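Local coordinates for flagellar hook-associated protein (Burkholderia pseudomallei, PDB 4UT1) that probably serves as a structural junction protein of the bacterial flagellum, joining the hook to the filament, at residues 301-315 / 425-437. Residues are numbered along the deposited sequence; the frame is centred on the assembly and turned at random.
Sequences DPAQAQLGALAVSFA and LPTRGALDGFSLA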
ATOM      1  N   ASP A 301     -11.018   1.793  -0.414  1.00 12.25           N
ATOM      2  CA  ASP A 301      -9.808   2.285   0.216  1.00 11.29           C
ATOM      3  C   ASP A 301      -8.796   1.150   0.413  1.00 11.76           C
ATOM      4  O   ASP A 301      -7.611   1.354   0.195  1.00 13.02           O
ATOM      5  CB  ASP A 301     -10.133   2.995   1.546  1.00 11.56           C
ATOM      6  CG  ASP A 301     -10.849   4.332   1.331  1.00 11.09           C
ATOM      7  OD1 ASP A 301     -10.940   4.779   0.166  1.00 12.32           O
ATOM      8  OD2 ASP A 301     -11.334   4.942   2.318  1.00 12.47           O
ATOM      9  N   PRO A 302      -9.254  -0.059   0.802  1.00 12.78           N
ATOM     10  CA  PRO A 302      -8.251  -1.127   0.862  1.00 11.59           C
ATOM     11  C   PRO A 302      -7.653  -1.428  -0.498  1.00 13.35           C
ATOM     12  O   PRO A 302      -6.444  -1.667  -0.595  1.00  8.67           O
ATOM     13  CB  PRO A 302      -9.045  -2.331   1.390  1.00 11.27           C
ATOM     14  CG  PRO A 302     -10.124  -1.694   2.223  1.00 12.38           C
ATOM     15  CD  PRO A 302     -10.516  -0.466   1.437  1.00 12.00           C
ATOM     16  N   ALA A 303      -8.478  -1.402  -1.537  1.00 11.91           N
ATOM     17  CA  ALA A 303      -7.990  -1.750  -2.862  1.00 11.20           C
ATOM     18  C   ALA A 303      -6.924  -0.761  -3.296  1.00 13.40           C
ATOM     19  O   ALA A 303      -5.911  -1.161  -3.852  1.00 13.36           O
ATOM     20  CB  ALA A 303      -9.122  -1.790  -3.882  1.00  9.36           C
ATOM     21  N   GLN A 304      -7.139   0.528  -3.054  1.00 12.17           N
ATOM     22  CA  GLN A 304      -6.129   1.480  -3.492  1.00 13.52           C
ATOM     23  C   GLN A 304      -4.852   1.357  -2.658  1.00 12.27           C
ATOM     24  O   GLN A 304      -3.753   1.530  -3.179  1.00 13.01           O
ATOM     25  CB  GLN A 304      -6.637   2.917  -3.450  1.00 10.95           C
ATOM     26  CG  GLN A 304      -5.647   3.843  -4.158  1.00 11.81           C
ATOM     27  CD  GLN A 304      -6.148   5.239  -4.323  1.00 14.85           C
ATOM     28  OE1 GLN A 304      -7.267   5.578  -3.901  1.00 13.63           O
ATOM     29  NE2 GLN A 304      -5.324   6.081  -4.935  1.00 13.31           N
ATOM     30  N   ALA A 305      -4.989   1.052  -1.371  1.00 10.51           N
ATOM     31  CA  ALA A 305      -3.818   0.875  -0.517  1.00 10.41           C
ATOM     32  C   ALA A 305      -2.997  -0.321  -0.990  1.00 10.88           C
ATOM     33  O   ALA A 305      -1.758  -0.307  -0.954  1.00 12.63           O
ATOM     34  CB  ALA A 305      -4.230   0.690   0.948  1.00 10.20           C
ATOM     35  N   GLN A 306      -3.691  -1.377  -1.393  1.00 11.24           N
ATOM     36  CA  GLN A 306      -3.015  -2.576  -1.896  1.00 11.31           C
ATOM     37  C   GLN A 306      -2.319  -2.338  -3.228  1.00 10.62           C
ATOM     38  O   GLN A 306      -1.178  -2.773  -3.428  1.00 11.00           O
ATOM     39  CB  GLN A 306      -4.022  -3.723  -2.022  1.00 13.34           C
ATOM     40  CG  GLN A 306      -4.575  -4.177  -0.666  1.00 14.01           C
ATOM     41  CD  GLN A 306      -5.871  -4.960  -0.789  1.00 15.75           C
ATOM     42  OE1 GLN A 306      -6.186  -5.513  -1.849  1.00 17.09           O
ATOM     43  NE2 GLN A 306      -6.638  -4.998   0.289  1.00 14.75           N
ATOM     44  N   LEU A 307      -2.995  -1.673  -4.154  1.00 10.74           N
ATOM     45  CA  LEU A 307      -2.401  -1.433  -5.454  1.00 13.64           C
ATOM     46  C   LEU A 307      -1.277  -0.414  -5.307  1.00 11.95           C
ATOM     47  O   LEU A 307      -0.256  -0.523  -5.954  1.00 12.50           O
ATOM     48  CB  LEU A 307      -3.440  -0.952  -6.464  1.00 10.76           C
ATOM     49  CG  LEU A 307      -2.895  -0.701  -7.873  1.00 15.23           C
ATOM     50  CD1 LEU A 307      -2.287  -1.971  -8.475  1.00 13.02           C
ATOM     51  CD2 LEU A 307      -3.983  -0.146  -8.772  1.00 13.35           C
ATOM     52  N   GLY A 308      -1.467   0.567  -4.434  1.00 12.16           N
ATOM     53  CA  GLY A 308      -0.407   1.517  -4.134  1.00  9.64           C
ATOM     54  C   GLY A 308       0.823   0.835  -3.568  1.00 10.70           C
ATOM     55  O   GLY A 308       1.971   1.212  -3.865  1.00  9.88           O
ATOM     56  N   ALA A 309       0.587  -0.190  -2.757  1.00 10.47           N
ATOM     57  CA  ALA A 309       1.687  -0.936  -2.151  1.00 11.80           C
ATOM     58  C   ALA A 309       2.522  -1.638  -3.216  1.00 11.33           C
ATOM     59  O   ALA A 309       3.746  -1.699  -3.098  1.00 13.14           O
ATOM     60  CB  ALA A 309       1.154  -1.953  -1.129  1.00 13.30           C
ATOM     61  N   LEU A 310       1.870  -2.155  -4.260  1.00 12.22           N
ATOM     62  CA  LEU A 310       2.611  -2.772  -5.360  1.00 14.75           C
ATOM     63  C   LEU A 310       3.530  -1.766  -6.055  1.00 15.70           C
ATOM     64  O   LEU A 310       4.693  -2.072  -6.336  1.00 11.38           O
ATOM     65  CB  LEU A 310       1.664  -3.392  -6.385  1.00 18.17           C
ATOM     66  CG  LEU A 310       0.726  -4.482  -5.866  1.00 20.62           C
ATOM     67  CD1 LEU A 310       0.039  -5.167  -7.046  1.00 23.08           C
ATOM     68  CD2 LEU A 310       1.473  -5.486  -4.985  1.00 20.67           C
ATOM     69  N   ALA A 311       3.000  -0.578  -6.343  1.00 12.13           N
ATOM     70  CA  ALA A 311       3.789   0.496  -6.952  1.00 12.45           C
ATOM     71  C   ALA A 311       5.036   0.825  -6.121  1.00 14.12           C
ATOM     72  O   ALA A 311       6.143   0.953  -6.665  1.00 12.55           O
ATOM     73  CB  ALA A 311       2.929   1.750  -7.142  1.00 12.36           C
ATOM     74  N   VAL A 312       4.858   0.953  -4.809  1.00 10.86           N
ATOM     75  CA  VAL A 312       5.955   1.292  -3.928  1.00 11.68           C
ATOM     76  C   VAL A 312       6.990   0.172  -3.932  1.00 10.98           C
ATOM     77  O   VAL A 312       8.166   0.424  -4.076  1.00 10.63           O
ATOM     78  CB  VAL A 312       5.490   1.555  -2.484  1.00 11.66           C
ATOM     79  CG1 VAL A 312       6.695   1.651  -1.544  1.00  8.69           C
ATOM     80  CG2 VAL A 312       4.653   2.823  -2.411  1.00  9.58           C
ATOM     81  N   SER A 313       6.540  -1.063  -3.773  1.00 10.91           N
ATOM     82  CA  SER A 313       7.472  -2.173  -3.729  1.00 14.60           C
ATOM     83  C   SER A 313       8.220  -2.296  -5.054  1.00 14.51           C
ATOM     84  O   SER A 313       9.416  -2.530  -5.062  1.00 13.28           O
ATOM     85  CB  SER A 313       6.752  -3.483  -3.410  1.00 16.84           C
ATOM     86  OG  SER A 313       7.695  -4.535  -3.302  1.00 17.41           O
ATOM     87  N   PHE A 314       7.508  -2.150  -6.172  1.00 12.18           N
ATOM     88  CA  PHE A 314       8.139  -2.208  -7.487  1.00 12.98           C
ATOM     89  C   PHE A 314       9.226  -1.138  -7.638  1.00 12.29           C
ATOM     90  O   PHE A 314      10.361  -1.440  -7.974  1.00 11.60           O
ATOM     91  CB  PHE A 314       7.083  -2.054  -8.602  1.00 11.15           C
ATOM     92  CG  PHE A 314       7.670  -1.782  -9.966  1.00 11.54           C
ATOM     93  CD1 PHE A 314       7.940  -0.481 -10.377  1.00 11.37           C
ATOM     94  CD2 PHE A 314       7.956  -2.826 -10.841  1.00 12.11           C
ATOM     95  CE1 PHE A 314       8.475  -0.228 -11.626  1.00 12.66           C
ATOM     96  CE2 PHE A 314       8.488  -2.575 -12.101  1.00 11.19           C
ATOM     97  CZ  PHE A 314       8.755  -1.279 -12.491  1.00 10.92           C
ATOM     98  N   ALA A 315       8.862   0.116  -7.397  1.00 11.05           N
ATOM     99  CA  ALA A 315       9.811   1.218  -7.500  1.00 10.62           C
ATOM    100  C   ALA A 315      11.016   1.015  -6.577  1.00 14.01           C
ATOM    101  O   ALA A 315      12.155   1.194  -6.996  1.00 10.99           O
ATOM    102  CB  ALA A 315       9.117   2.545  -7.193  1.00 14.03           C
ATOM    103  N   LEU A 425      -1.615   7.127   5.722  1.00 13.02           N
ATOM    104  CA  LEU A 425      -1.921   6.465   4.459  1.00 11.26           C
ATOM    105  C   LEU A 425      -0.618   6.262   3.706  1.00 11.50           C
ATOM    106  O   LEU A 425      -0.238   7.091   2.873  1.00 12.96           O
ATOM    107  CB  LEU A 425      -2.901   7.298   3.619  1.00 11.55           C
ATOM    108  CG  LEU A 425      -4.183   7.828   4.279  1.00 11.35           C
ATOM    109  CD1 LEU A 425      -4.999   8.652   3.279  1.00 15.85           C
ATOM    110  CD2 LEU A 425      -5.039   6.677   4.803  1.00 10.38           C
ATOM    111  N   PRO A 426       0.102   5.176   4.021  1.00 12.48           N
ATOM    112  CA  PRO A 426       1.452   5.012   3.484  1.00 11.56           C
ATOM    113  C   PRO A 426       1.496   4.766   1.981  1.00 11.62           C
ATOM    114  O   PRO A 426       2.506   5.132   1.376  1.00 12.15           O
ATOM    115  CB  PRO A 426       1.982   3.792   4.238  1.00 13.42           C
ATOM    116  CG  PRO A 426       1.106   3.707   5.494  1.00 10.45           C
ATOM    117  CD  PRO A 426      -0.238   4.123   4.991  1.00 12.32           C
ATOM    118  N   THR A 427       0.449   4.184   1.392  1.00 11.63           N
ATOM    119  CA  THR A 427       0.522   3.763  -0.014  1.00  7.57           C
ATOM    120  C   THR A 427      -0.611   4.232  -0.926  1.00 11.22           C
ATOM    121  O   THR A 427      -0.513   4.066  -2.139  1.00 11.80           O
ATOM    122  CB  THR A 427       0.569   2.231  -0.138  1.00 12.70           C
ATOM    123  OG1 THR A 427      -0.612   1.665   0.445  1.00 11.40           O
ATOM    124  CG2 THR A 427       1.814   1.665   0.554  1.00  9.91           C
ATOM    125  N   ARG A 428      -1.669   4.806  -0.366  1.00 11.83           N
ATOM    126  CA  ARG A 428      -2.792   5.219  -1.216  1.00  9.82           C
ATOM    127  C   ARG A 428      -2.330   6.160  -2.325  1.00 10.25           C
ATOM    128  O   ARG A 428      -2.728   6.003  -3.487  1.00 12.40           O
ATOM    129  CB  ARG A 428      -3.895   5.909  -0.401  1.00 13.02           C
ATOM    130  CG  ARG A 428      -5.103   6.242  -1.275  1.00 13.56           C
ATOM    131  CD  ARG A 428      -6.187   7.024  -0.544  1.00 14.84           C
ATOM    132  NE  ARG A 428      -6.787   6.262   0.547  1.00 12.89           N
ATOM    133  CZ  ARG A 428      -7.691   6.754   1.387  1.00 15.67           C
ATOM    134  NH1 ARG A 428      -8.104   8.013   1.254  1.00 14.28           N
ATOM    135  NH2 ARG A 428      -8.185   5.987   2.359  1.00 12.17           N
ATOM    136  N   GLY A 429      -1.509   7.142  -1.955  1.00 11.89           N
ATOM    137  CA  GLY A 429      -1.038   8.163  -2.882  1.00 13.38           C
ATOM    138  C   GLY A 429       0.113   7.801  -3.798  1.00 14.12           C
ATOM    139  O   GLY A 429       0.546   8.619  -4.622  1.00 13.79           O
ATOM    140  N   ALA A 430       0.623   6.583  -3.673  1.00 11.65           N
ATOM    141  CA  ALA A 430       1.772   6.180  -4.467  1.00 14.60           C
ATOM    142  C   ALA A 430       1.460   6.189  -5.962  1.00 12.45           C
ATOM    143  O   ALA A 430       2.350   6.423  -6.783  1.00 15.97           O
ATOM    144  CB  ALA A 430       2.249   4.803  -4.039  1.00 14.64           C
ATOM    145  N   LEU A 431       0.205   5.929  -6.302  1.00 11.74           N
ATOM    146  CA  LEU A 431      -0.204   5.853  -7.705  1.00 12.57           C
ATOM    147  C   LEU A 431      -0.170   7.208  -8.392  1.00 15.39           C
ATOM    148  O   LEU A 431       0.252   7.311  -9.545  1.00 12.97           O
ATOM    149  CB  LEU A 431      -1.607   5.263  -7.825  1.00 10.65           C
ATOM    150  CG  LEU A 431      -1.855   3.881  -7.217  1.00 13.73           C
ATOM    151  CD1 LEU A 431      -3.296   3.443  -7.458  1.00 14.47           C
ATOM    152  CD2 LEU A 431      -0.837   2.864  -7.775  1.00 15.70           C
ATOM    153  N   ASP A 432      -0.653   8.239  -7.702  1.00 14.74           N
ATOM    154  CA  ASP A 432      -0.833   9.545  -8.334  1.00 15.54           C
ATOM    155  C   ASP A 432       0.504  10.193  -8.648  1.00 16.18           C
ATOM    156  O   ASP A 432       0.602  10.986  -9.582  1.00 21.27           O
ATOM    157  CB  ASP A 432      -1.673  10.481  -7.446  1.00 15.45           C
ATOM    158  CG  ASP A 432      -3.122  10.054  -7.342  1.00 22.40           C
ATOM    159  OD1 ASP A 432      -3.704   9.627  -8.365  1.00 18.96           O
ATOM    160  OD2 ASP A 432      -3.689  10.164  -6.230  1.00 22.16           O
ATOM    161  N   GLY A 433       1.528   9.849  -7.871  1.00 15.13           N
ATOM    162  CA  GLY A 433       2.861  10.380  -8.076  1.00 18.03           C
ATOM    163  C   GLY A 433       3.824   9.438  -8.783  1.00 15.20           C
ATOM    164  O   GLY A 433       4.963   9.815  -9.042  1.00 15.77           O
ATOM    165  N   PHE A 434       3.370   8.230  -9.115  1.00 12.13           N
ATOM    166  CA  PHE A 434       4.249   7.243  -9.756  1.00 13.18           C
ATOM    167  C   PHE A 434       4.810   7.769 -11.070  1.00 14.25           C
ATOM    168  O   PHE A 434       4.057   8.169 -11.956  1.00 13.65           O
ATOM    169  CB  PHE A 434       3.507   5.923 -10.015  1.00  9.13           C
ATOM    170  CG  PHE A 434       4.414   4.806 -10.456  1.00 13.52           C
ATOM    171  CD1 PHE A 434       4.712   4.618 -11.802  1.00 14.45           C
ATOM    172  CD2 PHE A 434       4.981   3.956  -9.524  1.00 12.47           C
ATOM    173  CE1 PHE A 434       5.585   3.591 -12.212  1.00 12.45           C
ATOM    174  CE2 PHE A 434       5.841   2.928  -9.928  1.00 10.38           C
ATOM    175  CZ  PHE A 434       6.127   2.749 -11.278  1.00 10.85           C
ATOM    176  N   SER A 435       6.132   7.755 -11.218  1.00 13.45           N
ATOM    177  CA  SER A 435       6.715   8.184 -12.484  1.00 17.30           C
ATOM    178  C   SER A 435       8.098   7.626 -12.719  1.00 15.95           C
ATOM    179  O   SER A 435       8.740   7.124 -11.810  1.00 12.97           O
ATOM    180  CB  SER A 435       6.794   9.699 -12.555  1.00 23.40           C
ATOM    181  OG  SER A 435       7.514  10.199 -11.464  1.00 21.17           O
ATOM    182  N   LEU A 436       8.542   7.739 -13.961  1.00 14.30           N
ATOM    183  CA  LEU A 436       9.913   7.422 -14.301  1.00 14.57           C
ATOM    184  C   LEU A 436      10.776   8.536 -13.741  1.00 16.96           C
ATOM    185  O   LEU A 436      10.488   9.714 -13.963  1.00 14.75           O
ATOM    186  CB  LEU A 436      10.073   7.284 -15.828  1.00 13.39           C
ATOM    187  CG  LEU A 436       9.562   6.004 -16.490  1.00 15.37           C
ATOM    188  CD1 LEU A 436       8.049   5.823 -16.335  1.00 13.15           C
ATOM    189  CD2 LEU A 436       9.950   5.965 -17.985  1.00 17.55           C
ATOM    190  N   ALA A 437      11.805   8.187 -12.971  1.00 12.27           N
ATOM    191  CA  ALA A 437      12.746   9.195 -12.509  1.00 12.97           C
ATOM    192  C   ALA A 437      13.528   9.759 -13.690  1.00 20.41           C
ATOM    193  O   ALA A 437      13.933  10.923 -13.681  1.00 20.46           O
ATOM    194  CB  ALA A 437      13.683   8.614 -11.476  1.00 14.25           C
TER
HETATM  195  O   HOH W   1      -6.128   3.592   0.651  1.00 14.22           O
HETATM  196  O   HOH W   2      -5.853   8.636  -5.958  1.00 15.83           O
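T427 drives its hydroxyl into the flank of helix 301-315: OG1 donates to A305 O at 2.7 Å, in the carbonyl plane and on a lone pair, while A309 N keeps its helical bond to the same oxygen. With chi1 at 60°, OG1 faces this carbonyl and CG2 lies against A309. One turn along the helix, G308 CA approaches T427 O to 3.2 Å in a CA-H...O contact; having no side chain, G308 lets the backbone come this close. T427 O also accepts from A430 N, closing a type I turn.

R428 reaches back along the helix to D301. Its NH2 is 3.3 Å from D301 OD2, a salt bridge of charge alone, since OD2 lies well out of the guanidinium plane and no N-H aims at it; D301 OD1 sits toward the rim of one face, and L425 CD1 covers the opposite face. In the plane, R428 NE donates to a water that also lies 2.7 Å from D301 O. D256 and D370 also pair with R428, and R162 with D301, so these buried charges are probably balanced by several partners. Q304 crosses the R428 chain at about a right angle, Q304 CD 3.4 Å from R428 CG; its OE1 bonds R162, and NE2 reaches D432 OD2 through a water.

Farther on, L431 is a knob among Q304, L307, G308 and A311, and A430 CB meets V312 CG2 at 3.5 Å. The F434 ring, CG anti to its backbone N (chi1 -170°), presents its edge to A311 O and F314.

The contact thus seats the turn leaving strand 421-425 of the D2-like region on long helix 287-322, which also packs on helices 134-193 and 593-630, before strand 435-436 pairs with 337-338.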